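Local coordinates for sensor protein (Vibrio cholerae, PDB 3BY9) that probably senses C4-dicarboxylates such as succinate through this extracytoplasmic sensor domain of the membrane-bound histidine kinase DctB, which is thought to autophosphorylate from ATP, at residues A[62-67]-A[89-94]; A[75-78]-A[84-87]. All coordinates share one frame; numbering follows the deposited sequence. Where two conformers were deposited one is given.

Contact 1 of 2, residues A[62-67]-A[89-94]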
loop_
_atom_site.group_PDB
_atom_site.type_symbol
_atom_site.label_atom_id
_atom_site.label_comp_id
_atom_site.label_asym_id
_atom_site.label_seq_id
_atom_site.Cartn_x
_atom_site.Cartn_y
_atom_site.Cartn_z
ATOM N N TYR A 62 5.246 -10.626 -22.195
ATOM C CA TYR A 62 4.820 -11.664 -21.234
ATOM C C TYR A 62 4.311 -11.000 -19.957
ATOM O O TYR A 62 3.249 -11.372 -19.442
ATOM C CB TYR A 62 6.005 -12.596 -20.918
ATOM C CG TYR A 62 5.686 -13.593 -19.829
ATOM C CD1 TYR A 62 4.649 -14.497 -19.980
ATOM C CD2 TYR A 62 6.450 -13.628 -18.658
ATOM C CE1 TYR A 62 4.335 -15.449 -18.970
ATOM C CE2 TYR A 62 6.166 -14.578 -17.652
ATOM C CZ TYR A 62 5.111 -15.470 -17.805
ATOM O OH TYR A 62 4.756 -16.317 -16.766
ATOM N N LEU A 63 5.038 -10.009 -19.444
ATOM C CA LEU A 63 4.602 -9.365 -18.189
ATOM C C LEU A 63 3.263 -8.639 -18.435
ATOM O O LEU A 63 2.406 -8.545 -17.550
ATOM C CB LEU A 63 5.666 -8.369 -17.682
ATOM C CG LEU A 63 6.999 -9.048 -17.245
ATOM C CD1 LEU A 63 8.010 -7.954 -16.814
ATOM C CD2 LEU A 63 6.770 -10.037 -16.147
ATOM N N GLU A 64 3.077 -8.135 -19.652
ATOM C CA GLU A 64 1.828 -7.462 -19.954
ATOM C C GLU A 64 0.664 -8.478 -19.884
ATOM O O GLU A 64 -0.415 -8.142 -19.398
ATOM C CB GLU A 64 1.954 -6.817 -21.348
ATOM C CG GLU A 64 0.736 -6.006 -21.762
ATOM C CD GLU A 64 0.892 -5.382 -23.157
ATOM O OE1 GLU A 64 1.866 -5.680 -23.908
ATOM O OE2 GLU A 64 0.003 -4.560 -23.491
ATOM N N GLN A 65 0.903 -9.700 -20.377
ATOM C CA GLN A 65 -0.093 -10.780 -20.364
ATOM C C GLN A 65 -0.379 -11.190 -18.934
ATOM O O GLN A 65 -1.517 -11.353 -18.543
ATOM C CB GLN A 65 0.440 -11.980 -21.197
ATOM C CG GLN A 65 0.359 -11.678 -22.661
ATOM C CD GLN A 65 1.223 -12.583 -23.526
ATOM O OE1 GLN A 65 1.134 -12.535 -24.765
ATOM N NE2 GLN A 65 2.068 -13.384 -22.905
ATOM N N VAL A 66 0.676 -11.378 -18.145
ATOM C CA VAL A 66 0.460 -11.751 -16.753
ATOM C C VAL A 66 -0.354 -10.685 -16.033
ATOM O O VAL A 66 -1.311 -10.984 -15.317
ATOM C CB VAL A 66 1.815 -11.884 -16.004
ATOM C CG1 VAL A 66 1.576 -12.017 -14.480
ATOM C CG2 VAL A 66 2.581 -13.117 -16.558
ATOM N N ASN A 67 0.037 -9.441 -16.233
ATOM C CA ASN A 67 -0.602 -8.325 -15.546
ATOM C C ASN A 67 -2.117 -8.272 -15.859
ATOM O O ASN A 67 -2.956 -7.942 -14.998
ATOM C CB ASN A 67 0.096 -7.025 -15.947
ATOM C CG ASN A 67 -0.387 -5.821 -15.146
ATOM O OD1 ASN A 67 -1.125 -4.924 -15.648
ATOM N ND2 ASN A 67 0.032 -5.770 -13.911
ATOM N N ASN A 89 3.876 -2.167 -18.343
ATOM C CA ASN A 89 3.466 -0.835 -18.835
ATOM C C ASN A 89 4.426 -0.213 -19.844
ATOM O O ASN A 89 4.414 1.001 -20.077
ATOM C CB ASN A 89 3.245 0.128 -17.637
ATOM C CG ASN A 89 4.460 0.219 -16.699
ATOM O OD1 ASN A 89 5.585 0.185 -17.156
ATOM N ND2 ASN A 89 4.219 0.324 -15.395
ATOM N N TRP A 90 5.219 -1.088 -20.485
ATOM C CA TRP A 90 6.242 -0.660 -21.422
ATOM C C TRP A 90 5.684 0.199 -22.567
ATOM O O TRP A 90 6.419 1.035 -23.104
ATOM C CB TRP A 90 6.945 -1.868 -22.034
ATOM C CG TRP A 90 6.057 -2.671 -22.927
ATOM C CD1 TRP A 90 5.169 -3.628 -22.572
ATOM C CD2 TRP A 90 5.973 -2.533 -24.355
ATOM N NE1 TRP A 90 4.531 -4.130 -23.704
ATOM C CE2 TRP A 90 5.010 -3.452 -24.804
ATOM C CE3 TRP A 90 6.623 -1.709 -25.280
ATOM C CZ2 TRP A 90 4.670 -3.580 -26.154
ATOM C CZ3 TRP A 90 6.278 -1.835 -26.650
ATOM C CH2 TRP A 90 5.320 -2.763 -27.049
ATOM N N ASN A 91 4.416 -0.066 -22.897
ATOM C CA ASN A 91 3.669 0.607 -23.977
ATOM C C ASN A 91 2.659 1.631 -23.492
ATOM O O ASN A 91 1.727 2.001 -24.231
ATOM C CB ASN A 91 2.921 -0.433 -24.837
ATOM C CG ASN A 91 2.028 -1.390 -24.005
ATOM O OD1 ASN A 91 2.037 -1.416 -22.754
ATOM N ND2 ASN A 91 1.280 -2.211 -24.722
ATOM N N LEU A 92 2.835 2.096 -22.264
ATOM C CA LEU A 92 1.905 3.091 -21.686
ATOM C C LEU A 92 2.650 4.391 -21.349
ATOM O O LEU A 92 3.888 4.395 -21.281
ATOM C CB LEU A 92 1.268 2.536 -20.420
ATOM C CG LEU A 92 0.611 1.150 -20.522
ATOM C CD1 LEU A 92 -0.092 0.824 -19.220
ATOM C CD2 LEU A 92 -0.441 1.129 -21.663
ATOM N N ASP A 93 1.894 5.476 -21.132
ATOM C CA ASP A 93 2.479 6.763 -20.786
ATOM C C ASP A 93 3.288 6.598 -19.474
ATOM O O ASP A 93 4.357 7.201 -19.335
ATOM C CB ASP A 93 1.390 7.806 -20.524
ATOM C CG ASP A 93 0.811 8.408 -21.804
ATOM O OD1 ASP A 93 1.128 7.954 -22.923
ATOM O OD2 ASP A 93 0.008 9.358 -21.635
ATOM N N ARG A 94 2.779 5.786 -18.546
ATOM C CA ARG A 94 3.465 5.624 -17.240
ATOM C C ARG A 94 4.614 4.627 -17.246
ATOM O O ARG A 94 5.082 4.262 -16.183
ATOM C CB ARG A 94 2.485 5.225 -16.130
ATOM C CG ARG A 94 1.950 3.783 -16.199
ATOM C CD ARG A 94 1.002 3.517 -15.024
ATOM N NE ARG A 94 0.400 2.176 -14.998
ATOM C CZ ARG A 94 -0.721 1.821 -15.615
ATOM N NH1 ARG A 94 -1.415 2.705 -16.365
ATOM N NH2 ARG A 94 -1.204 0.593 -15.437
HETATM O O HOH W 1 -0.799 -2.617 -21.663
#

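Contact 2 of 2, residues A[75-78]-A[84-87]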
loop_
_atom_site.group_PDB
_atom_site.type_symbol
_atom_site.label_atom_id
_atom_site.label_comp_id
_atom_site.label_asym_id
_atom_site.label_seq_id
_atom_site.Cartn_x
_atom_site.Cartn_y
_atom_site.Cartn_z
ATOM N N THR A 75 3.193 -4.853 -13.487
ATOM C CA THR A 75 4.004 -6.051 -13.113
ATOM C C THR A 75 5.334 -5.744 -13.814
ATOM O O THR A 75 5.356 -5.585 -15.024
ATOM C CB THR A 75 3.391 -7.349 -13.650
ATOM O OG1 THR A 75 2.079 -7.546 -13.064
ATOM C CG2 THR A 75 4.288 -8.548 -13.273
ATOM N N TYR A 76 6.438 -5.703 -13.041
ATOM C CA TYR A 76 7.665 -5.230 -13.670
ATOM C C TYR A 76 8.898 -5.882 -13.060
ATOM O O TYR A 76 8.915 -6.226 -11.882
ATOM C CB TYR A 76 7.774 -3.688 -13.582
ATOM C CG TYR A 76 7.571 -3.074 -12.212
ATOM C CD1 TYR A 76 8.646 -2.486 -11.535
ATOM C CD2 TYR A 76 6.281 -3.012 -11.616
ATOM C CE1 TYR A 76 8.439 -1.823 -10.287
ATOM C CE2 TYR A 76 6.095 -2.371 -10.398
ATOM C CZ TYR A 76 7.140 -1.789 -9.754
ATOM O OH TYR A 76 6.885 -1.122 -8.575
ATOM N N LEU A 77 9.914 -5.997 -13.905
ATOM C CA LEU A 77 11.165 -6.703 -13.575
ATOM C C LEU A 77 12.317 -5.746 -13.408
ATOM O O LEU A 77 12.567 -4.937 -14.278
ATOM C CB LEU A 77 11.454 -7.686 -14.741
ATOM C CG LEU A 77 12.713 -8.536 -14.609
ATOM C CD1 LEU A 77 12.499 -9.593 -13.498
ATOM C CD2 LEU A 77 12.905 -9.304 -15.914
ATOM N N ILE A 78 13.042 -5.881 -12.286
ATOM C CA ILE A 78 14.127 -4.954 -11.971
ATOM C C ILE A 78 15.456 -5.708 -11.893
ATOM O O ILE A 78 15.502 -6.801 -11.329
ATOM C CB ILE A 78 13.809 -4.317 -10.614
ATOM C CG1 ILE A 78 12.358 -3.734 -10.636
ATOM C CG2 ILE A 78 14.733 -3.153 -10.372
ATOM C CD1 ILE A 78 11.983 -3.086 -9.290
ATOM N N THR A 84 14.637 -0.786 -13.814
ATOM C CA THR A 84 13.546 -1.551 -14.384
ATOM C C THR A 84 13.934 -1.898 -15.810
ATOM O O THR A 84 14.223 -0.996 -16.606
ATOM C CB THR A 84 12.239 -0.730 -14.380
ATOM O OG1 THR A 84 11.941 -0.420 -13.030
ATOM C CG2 THR A 84 11.045 -1.618 -14.942
ATOM N N ILE A 85 13.954 -3.190 -16.139
ATOM C CA ILE A 85 14.354 -3.593 -17.479
ATOM C C ILE A 85 13.202 -4.117 -18.340
ATOM O O ILE A 85 13.343 -4.166 -19.537
ATOM C CB ILE A 85 15.489 -4.646 -17.485
ATOM C CG1 ILE A 85 15.010 -5.967 -16.844
ATOM C CG2 ILE A 85 16.734 -4.133 -16.739
ATOM C CD1 ILE A 85 16.062 -7.088 -17.169
ATOM N N ALA A 86 12.092 -4.544 -17.732
ATOM C CA ALA A 86 10.953 -5.002 -18.554
ATOM C C ALA A 86 9.715 -4.719 -17.712
ATOM O O ALA A 86 9.772 -4.724 -16.492
ATOM C CB ALA A 86 11.074 -6.517 -18.890
ATOM N N SER A 87 8.580 -4.479 -18.363
ATOM C CA SER A 87 7.437 -4.101 -17.561
ATOM C C SER A 87 6.130 -4.223 -18.340
ATOM O O SER A 87 6.099 -4.016 -19.545
ATOM C CB SER A 87 7.599 -2.622 -17.165
ATOM O OG SER A 87 6.476 -2.172 -16.387
#

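Contact 1 of 2, residues A[62-67]-A[89-94]
Glu64 OE2 is gripped twice, by the side-chain amide nitrogen Asn91 ND2 at 2.9 Å and by a water whose oxygen, 2.8 Å from Glu64 OE2, donates to it. Asn91 was modelled in two conformers, and its geometry here belongs to one of them. In this conformer the water bridges Glu64 OE2 and Asn91 OD1, the second bond being long, with 3.3 Å between the water oxygen and Asn91 OD1. The other carboxylate oxygen, Glu64 OE1, accepts from the indole Trp90 NE1 at 3.1 Å. Both nitrogens approach from above the carboxylate plane, steeply for the indole and less so for the amide; the carboxylate stands almost upright to each donor group, its plane 80° from the indole ring. The Asn91 bond is nearly straight, with 163° at the hydrogen, and the carboxylate oxygen lies in the amide plane.

The two donors are neighbours in a type I beta turn, Asn89 to Leu92, closed by Leu92 N to Asn89 O. This turn opens the loop between strand 84-87 and helix 105-110. With CG anti to the backbone N (chi1 -177°) and the chain straight beyond it, Glu64 spans the gap from helix 53-70 to the turn. Asn91 CB sits over the centre of the indole, while Asn60 and Arg61 of the same helix also touch Trp90. At the turn's first residue, Asn89 hydrogen-bonds to Ser87, Asp74 and Phe96.

Contact 2 of 2, residues A[75-78]-A[84-87]
The Tyr76 ring is met obliquely by Ser87 OG and Thr84 OG1, whose hydrogen bonds go elsewhere, to Asn89 OD1 and Arg99 O respectively; Phe96 stacks with the ring edge-to-face. At the base of the ring, Tyr76 CB lies 3.4 Å from Ser87 OG and 4.1 Å from Thr84 CG2. With CG between the backbone N and carbonyl carbon (chi1 51°), the ring leads away from strand 84-87, and its hydroxyl hydrogen-bonds to Tyr106.

Strands 74-79 and 84-87 form an antiparallel hairpin. Tyr76 pairs with Ser87 and Ile78 with Thr84 at non-hydrogen-bonded positions, their side chains sharing one face. A classic beta bulge separates these pairs, Ile85 and Ala86 both standing opposite Leu77. Leu77 N donates to Ala86 O at 2.9 Å, almost straight at 176°, and Ile85 N donates to Leu77 O at 2.9 Å. Leu77 and Ala86 share the other face; at the bulge Ile85 CG1 also comes against Leu77 CD2. Helices 41-48 and 53-70 cover this leucine.

The Leu77 side is thus mainly apolar, toward the helices, whereas the Tyr76 side mixes Ile78 and an aromatic ring with the hydroxyls of Thr84, Ser87 and Tyr76, next to succinate-binding Tyr106 and Tyr131.

In the fold
Contact 2 is buried and contact 1 lies at the surface, yet their centres are only about 9 Å apart and the hairpin is nested within the chain segment that contact 1 closes. Helix 53-70 is common to both surroundings: Glu64 reaches out to the 89-94 turn, while Leu63, next to it, packs by CD1 on the backbone of Ala86 and Ser87, which makes it the direct link between the two. In the 62-67/89-94 contact, side chains and a water provide the polar bonds; in the 75-78/84-87 contact, the backbone does so, with apolar packing beside it. The hairpin puts strand 84-87 at an edge of the five-stranded antiparallel sheet.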